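Local structure of glutamine synthetase (Streptomyces coelicolor, 4BAX) at residues A6-I11 with A36-G41; S22-I27 with P68-E73; L126-P129 with F133-A136. The protein belongs to the glutamine synthetase family, joining a small N-terminal beta-Grasp domain to a larger catalytic domain in an assembly of ten copies of one chain. One frame throughout, in Å; residues are numbered along the deposited sequence.

Contact 1. Residues A6-I11 with A36-G41; sequences AEYIWI and ALPVWG
Tyr8 turns its CG anti to its own carbonyl carbon (chi1 -83°), while Trp40 holds its CG anti to the backbone N (chi1 -154°); these two settings bring a phenol and an indole together across one face of the beta-Grasp sheet. Strand 3-11 lies inside this mixed sheet and strand 40-43 is an outermost strand of it within the chain, so the backbones stay well apart, Tyr8 CA to Trp40 CA measuring 8.6 Å, and side chains make the junction. The rings form a T-shaped (edge-to-face) pair. The six-membered ring of Trp40 presents its edge to the Tyr8 face, with planes at 84° and centroids 5.1 Å apart. Trp40 CE3 is the atom that leads, standing 3.6 Å above the Tyr8 ring plane, displaced toward the rim, and 3.7 Å from Tyr8 CG. Trp40 CB makes a second contact, 3.8 Å from Tyr8 CE2. Beyond the pair, Lys23 and Lys25 of strand 20-28, the neighbour of 3-11 in the sheet, make cation-pi contacts with the Trp40 indole, and Val77 and Cys79 of strand 75-82 touch the Tyr8 side chain. At its far end the phenol reaches the loop that leads into strand 40-43, where the Pro38 ring packs beside the hydroxyl, CG lying 3.7 Å from Tyr8 OH. The loop is fastened to an inner strand by one polar bond: Tyr8 OH donates to Pro38 O at 2.6 Å, arriving in the carbonyl plane on a lone pair.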
# COMPACT_ATOMS: atom_id res chain seq x y z
N ALA A 6 15.06 9.19 -39.57
CA ALA A 6 16.42 9.59 -39.23
C ALA A 6 16.42 10.36 -37.91
O ALA A 6 15.75 11.39 -37.76
CB ALA A 6 17.00 10.44 -40.34
N GLU A 7 17.18 9.86 -36.93
CA GLU A 7 17.27 10.53 -35.64
C GLU A 7 18.50 11.42 -35.59
O GLU A 7 19.64 10.94 -35.53
CB GLU A 7 17.32 9.51 -34.51
CG GLU A 7 17.12 10.12 -33.10
CD GLU A 7 15.68 10.51 -32.78
OE1 GLU A 7 14.77 10.25 -33.60
OE2 GLU A 7 15.45 11.10 -31.71
N TYR A 8 18.26 12.73 -35.59
CA TYR A 8 19.34 13.71 -35.59
C TYR A 8 19.72 13.99 -34.16
O TYR A 8 18.89 14.41 -33.35
CB TYR A 8 18.91 14.99 -36.28
CG TYR A 8 19.03 14.97 -37.79
CD1 TYR A 8 18.49 13.93 -38.54
CD2 TYR A 8 19.66 16.01 -38.48
CE1 TYR A 8 18.57 13.92 -39.93
CE2 TYR A 8 19.75 16.00 -39.88
CZ TYR A 8 19.21 14.95 -40.60
OH TYR A 8 19.30 14.95 -41.99
N ILE A 9 20.97 13.72 -33.85
CA ILE A 9 21.50 13.81 -32.50
C ILE A 9 22.58 14.87 -32.48
O ILE A 9 23.42 14.92 -33.39
CB ILE A 9 22.05 12.42 -32.03
CG1 ILE A 9 20.89 11.42 -31.91
CG2 ILE A 9 22.79 12.50 -30.70
CD1 ILE A 9 21.27 9.92 -32.08
N TRP A 10 22.55 15.73 -31.47
CA TRP A 10 23.62 16.70 -31.36
C TRP A 10 23.95 16.99 -29.90
O TRP A 10 23.25 16.49 -29.01
CB TRP A 10 23.33 17.99 -32.15
CG TRP A 10 22.28 18.90 -31.54
CD1 TRP A 10 22.50 20.00 -30.77
CD2 TRP A 10 20.85 18.79 -31.68
NE1 TRP A 10 21.31 20.59 -30.41
CE2 TRP A 10 20.28 19.87 -30.96
CE3 TRP A 10 20.00 17.89 -32.33
CZ2 TRP A 10 18.90 20.08 -30.87
CZ3 TRP A 10 18.61 18.10 -32.24
CH2 TRP A 10 18.08 19.19 -31.52
N ILE A 11 25.03 17.74 -29.67
CA ILE A 11 25.46 18.14 -28.34
C ILE A 11 25.19 19.63 -28.18
O ILE A 11 25.51 20.42 -29.06
CB ILE A 11 26.93 17.81 -28.12
CG1 ILE A 11 27.10 16.30 -28.01
CG2 ILE A 11 27.47 18.45 -26.84
CD1 ILE A 11 27.91 15.73 -29.12
N ALA A 36 24.05 12.46 -48.78
CA ALA A 36 22.68 12.65 -49.24
C ALA A 36 21.77 13.11 -48.11
O ALA A 36 20.63 13.53 -48.34
CB ALA A 36 22.14 11.36 -49.86
N LEU A 37 22.31 13.12 -46.89
CA LEU A 37 21.48 13.52 -45.76
C LEU A 37 21.40 15.01 -45.64
O LEU A 37 22.42 15.70 -45.59
CB LEU A 37 22.00 12.92 -44.46
CG LEU A 37 21.84 11.42 -44.34
CD1 LEU A 37 22.65 10.93 -43.18
CD2 LEU A 37 20.35 11.08 -44.16
N PRO A 38 20.17 15.52 -45.57
CA PRO A 38 19.96 16.97 -45.51
C PRO A 38 20.52 17.56 -44.21
O PRO A 38 20.45 16.92 -43.15
CB PRO A 38 18.42 17.11 -45.55
CG PRO A 38 17.87 15.75 -45.26
CD PRO A 38 18.91 14.76 -45.70
N VAL A 39 21.07 18.77 -44.30
CA VAL A 39 21.40 19.54 -43.11
C VAL A 39 20.10 20.05 -42.56
O VAL A 39 19.11 20.13 -43.29
CB VAL A 39 22.39 20.70 -43.37
CG1 VAL A 39 23.51 20.26 -44.31
CG2 VAL A 39 21.66 21.94 -43.90
N TRP A 40 20.08 20.33 -41.26
CA TRP A 40 18.85 20.72 -40.60
C TRP A 40 19.10 21.85 -39.61
O TRP A 40 20.21 22.34 -39.47
CB TRP A 40 18.26 19.50 -39.89
CG TRP A 40 16.78 19.54 -39.70
CD1 TRP A 40 15.91 20.49 -40.17
CD2 TRP A 40 15.98 18.58 -39.01
NE1 TRP A 40 14.62 20.18 -39.80
CE2 TRP A 40 14.64 19.01 -39.08
CE3 TRP A 40 16.27 17.40 -38.32
CZ2 TRP A 40 13.59 18.29 -38.50
CZ3 TRP A 40 15.23 16.70 -37.74
CH2 TRP A 40 13.91 17.14 -37.83
N GLY A 41 18.07 22.25 -38.90
CA GLY A 41 18.22 23.35 -37.97
C GLY A 41 17.36 23.14 -36.75
O GLY A 41 16.53 22.22 -36.72

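Contact 2. Residues S22-I27 with P68-E73; sequences SKTKII and PIRGGE
Thr24 and Arg70 reach for each other from opposite directions, one from strand 20-28, the other from the loop between strands 56-66 and 75-82. The backbones are far apart, with Thr24 CA 11.4 Å from Arg70 CA, and an arginine chain extended from CG to NE spans most of that distance. The compact part is the end of the guanidinium. Arg70 NH2 donates to Thr24 OG1 at 2.8 Å along a nearly straight line (N-H...O angle 174°), and the oxygen lies at the edge of the flat group, only 3° out of its plane. Thr24 sets CG2 anti to its backbone N, which leaves the methyl off the guanidinium plane, on one side of it, 3.5 Å from Arg70 NH1. Each end has a stronger partner elsewhere. Glu7 OE1 takes a hydrogen bond with Thr24 OG1 and a salt bridge with Arg70 NH1, while Arg70 NH2 also forms a salt bridge with Glu156 OE2 of a second subunit. With carboxylates at two of its nitrogens and Thr24 OG1 in its plane, the guanidinium is probably held in one rotation. The remainder is looser: past Arg70 the loop runs through Gly71 and Gly72, both at positive phi, to a solvent-exposed Glu73 that makes no contact with 22-27. Thr24 itself pairs antiparallel with a strand of the second subunit, and Ile172 of that subunit packs on it. The arrangement is that of a sheet edge at a subunit interface, where the beta-Grasp sheet continues into the neighbouring chain.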
# COMPACT_ATOMS: atom_id res chain seq x y z
N SER A 22 18.04 15.43 -29.37
CA SER A 22 17.63 14.69 -30.54
C SER A 22 16.20 14.98 -30.98
O SER A 22 15.34 15.36 -30.16
CB SER A 22 17.85 13.19 -30.32
OG SER A 22 16.67 12.57 -29.83
N LYS A 23 16.01 14.91 -32.29
CA LYS A 23 14.69 14.85 -32.91
C LYS A 23 14.67 13.99 -34.18
O LYS A 23 15.71 13.69 -34.79
CB LYS A 23 14.11 16.24 -33.17
CG LYS A 23 15.05 17.24 -33.73
CD LYS A 23 14.32 18.53 -34.00
CE LYS A 23 15.29 19.57 -34.52
NZ LYS A 23 14.69 20.41 -35.59
N THR A 24 13.45 13.63 -34.58
CA THR A 24 13.19 12.73 -35.69
C THR A 24 12.81 13.45 -36.96
O THR A 24 11.92 14.32 -36.96
CB THR A 24 12.05 11.74 -35.36
OG1 THR A 24 12.26 11.15 -34.07
CG2 THR A 24 11.91 10.68 -36.46
N LYS A 25 13.46 13.04 -38.04
CA LYS A 25 13.15 13.56 -39.36
C LYS A 25 12.64 12.40 -40.21
O LYS A 25 13.22 11.29 -40.21
CB LYS A 25 14.42 14.15 -39.98
CG LYS A 25 14.24 14.87 -41.31
CD LYS A 25 15.51 15.68 -41.59
CE LYS A 25 15.35 16.65 -42.76
NZ LYS A 25 14.98 18.03 -42.28
N ILE A 26 11.55 12.63 -40.93
CA ILE A 26 11.01 11.62 -41.81
C ILE A 26 11.47 11.90 -43.21
O ILE A 26 11.16 12.96 -43.76
CB ILE A 26 9.48 11.60 -41.78
CG1 ILE A 26 8.98 11.44 -40.33
CG2 ILE A 26 8.95 10.51 -42.70
CD1 ILE A 26 9.35 10.10 -39.69
N ILE A 27 12.20 10.97 -43.81
CA ILE A 27 12.81 11.23 -45.10
C ILE A 27 12.23 10.31 -46.16
O ILE A 27 12.13 9.11 -45.96
CB ILE A 27 14.33 11.02 -45.02
CG1 ILE A 27 14.92 12.02 -44.03
CG2 ILE A 27 14.98 11.09 -46.40
CD1 ILE A 27 16.41 11.98 -43.94
N PRO A 68 19.14 0.96 -33.93
CA PRO A 68 18.98 -0.38 -33.35
C PRO A 68 17.65 -0.57 -32.60
O PRO A 68 17.15 -1.70 -32.46
CB PRO A 68 20.16 -0.48 -32.39
CG PRO A 68 20.41 0.93 -31.96
CD PRO A 68 20.13 1.77 -33.18
N ILE A 69 17.13 0.52 -32.06
CA ILE A 69 15.86 0.50 -31.36
C ILE A 69 14.65 0.46 -32.30
O ILE A 69 13.75 -0.37 -32.18
CB ILE A 69 15.75 1.68 -30.39
CG1 ILE A 69 16.87 1.55 -29.35
CG2 ILE A 69 14.40 1.69 -29.72
CD1 ILE A 69 16.98 2.72 -28.44
N ARG A 70 14.64 1.40 -33.24
CA ARG A 70 13.58 1.45 -34.23
C ARG A 70 13.68 0.28 -35.21
O ARG A 70 12.65 -0.25 -35.64
CB ARG A 70 13.61 2.77 -34.97
CG ARG A 70 12.71 3.81 -34.36
CD ARG A 70 13.12 5.19 -34.80
NE ARG A 70 12.29 6.21 -34.17
CZ ARG A 70 12.53 7.51 -34.28
NH1 ARG A 70 13.58 7.95 -34.98
NH2 ARG A 70 11.73 8.38 -33.67
N GLY A 71 14.90 -0.10 -35.56
CA GLY A 71 15.10 -1.21 -36.48
C GLY A 71 14.85 -0.84 -37.93
O GLY A 71 14.74 0.34 -38.28
N GLY A 72 14.82 -1.86 -38.79
CA GLY A 72 14.52 -1.66 -40.20
C GLY A 72 15.50 -0.77 -40.93
O GLY A 72 16.71 -0.95 -40.81
N GLU A 73 14.97 0.22 -41.64
CA GLU A 73 15.81 1.07 -42.48
C GLU A 73 16.13 2.40 -41.78
O GLU A 73 16.80 3.29 -42.32
CB GLU A 73 15.11 1.31 -43.83
CG GLU A 73 15.86 0.80 -45.07
CD GLU A 73 16.47 -0.60 -44.89
OE1 GLU A 73 15.70 -1.58 -44.71
OE2 GLU A 73 17.73 -0.74 -44.92

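Contact 3. Residues L126-P129 with F133-A136; sequences LGFP and FPAA
A bend in the long loop after strand 124-125 of the catalytic domain brings 133-136 across the end of 126-129, with Phe128 CA and Pro134 CA 5.5 Å apart. Its centre is a proline-aromatic CH-pi contact. Pro134 CD sits over the middle of the Phe128 ring, 3.4 Å from the centroid and only 9° off the ring normal. Pro134 CG leans toward one rim of the same ring, 3.6 Å from Phe128 CE1. With CG anti to its carbonyl carbon (chi1 -87°), Phe128 extends beside Phe133, the two side chains pointing the same way. Their rings are inclined at 64° and approach most closely through Phe128 CE2 and Phe133 CD1 at 3.5 Å. The two proline rings also touch, Pro129 CD lying 3.7 Å from Pro134 CD. Trp226 meets Phe128 edge-to-face and also touches Pro134, tying the bend to another loop of the domain. A third subunit continues the packing: its Pro134 lies on Phe133, its Gly131 on Pro129, and backbone hydrogen bonds run from Phe133 to it, so this loop is part of a subunit contact. Nearest the bend, Pro129 CG rests 3.6 Å from Phe133 O.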
# COMPACT_ATOMS: atom_id res chain seq x y z
N LEU A 126 20.72 2.80 -8.11
CA LEU A 126 19.97 1.58 -8.36
C LEU A 126 20.39 0.43 -7.42
O LEU A 126 19.57 -0.41 -7.07
CB LEU A 126 20.03 1.16 -9.84
CG LEU A 126 19.18 -0.07 -10.18
CD1 LEU A 126 17.74 0.35 -10.33
CD2 LEU A 126 19.65 -0.80 -11.43
N GLY A 127 21.67 0.42 -7.02
CA GLY A 127 22.17 -0.63 -6.15
C GLY A 127 22.09 -0.32 -4.66
O GLY A 127 22.59 -1.08 -3.82
N PHE A 128 21.48 0.81 -4.32
CA PHE A 128 21.40 1.24 -2.93
C PHE A 128 19.98 0.98 -2.48
O PHE A 128 19.07 1.02 -3.31
CB PHE A 128 21.72 2.74 -2.81
CG PHE A 128 23.19 3.05 -2.64
CD1 PHE A 128 24.15 2.37 -3.38
CD2 PHE A 128 23.62 4.07 -1.79
CE1 PHE A 128 25.52 2.67 -3.24
CE2 PHE A 128 24.99 4.37 -1.65
CZ PHE A 128 25.93 3.67 -2.38
N PRO A 129 19.79 0.64 -1.19
CA PRO A 129 18.45 0.51 -0.58
C PRO A 129 17.93 1.92 -0.27
O PRO A 129 18.73 2.85 -0.10
CB PRO A 129 18.72 -0.25 0.72
CG PRO A 129 20.14 0.02 1.04
CD PRO A 129 20.86 0.24 -0.26
N PHE A 133 22.52 2.34 2.93
CA PHE A 133 23.68 1.94 2.19
C PHE A 133 23.70 0.43 2.03
O PHE A 133 23.23 -0.31 2.90
CB PHE A 133 24.91 2.37 2.97
CG PHE A 133 25.14 3.85 2.94
CD1 PHE A 133 25.68 4.47 1.81
CD2 PHE A 133 24.77 4.65 4.03
CE1 PHE A 133 25.87 5.84 1.79
CE2 PHE A 133 24.96 6.02 4.00
CZ PHE A 133 25.51 6.62 2.88
N PRO A 134 24.25 -0.03 0.90
CA PRO A 134 24.42 -1.47 0.74
C PRO A 134 25.71 -1.88 1.43
O PRO A 134 26.40 -1.01 1.97
CB PRO A 134 24.56 -1.63 -0.79
CG PRO A 134 25.14 -0.32 -1.24
CD PRO A 134 24.55 0.72 -0.33
N ALA A 135 26.06 -3.16 1.38
CA ALA A 135 27.31 -3.61 1.97
C ALA A 135 28.46 -2.91 1.25
O ALA A 135 28.31 -2.44 0.11
CB ALA A 135 27.43 -5.11 1.84
N ALA A 136 29.61 -2.84 1.92
CA ALA A 136 30.75 -2.10 1.40
C ALA A 136 31.26 -2.79 0.15
O ALA A 136 30.94 -3.95 -0.11
CB ALA A 136 31.86 -2.02 2.45

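How the contacts relate
From the N terminus, strand 3-11 opens contact 1 and strand 20-28 opens contact 2; 36-41 then closes the first loop before 68-73 closes the second, so contacts 1 and 2 cross. Both belong to the beta-Grasp sheet, in which strands 3-11 and 20-28 are neighbours, and their centres are about 11 Å apart. Contact 1 ties the approach to strand 40-43 to the sheet, contact 2 the loop ahead of strand 75-82. Glu7, in the first segment of contact 1, probably hydrogen-bonds Ser22 in the first segment of contact 2. Contact 3 follows in series, closing a short loop of the catalytic domain; its centre lies about 41 Å from that of contact 1 and about 37 Å from that of contact 2.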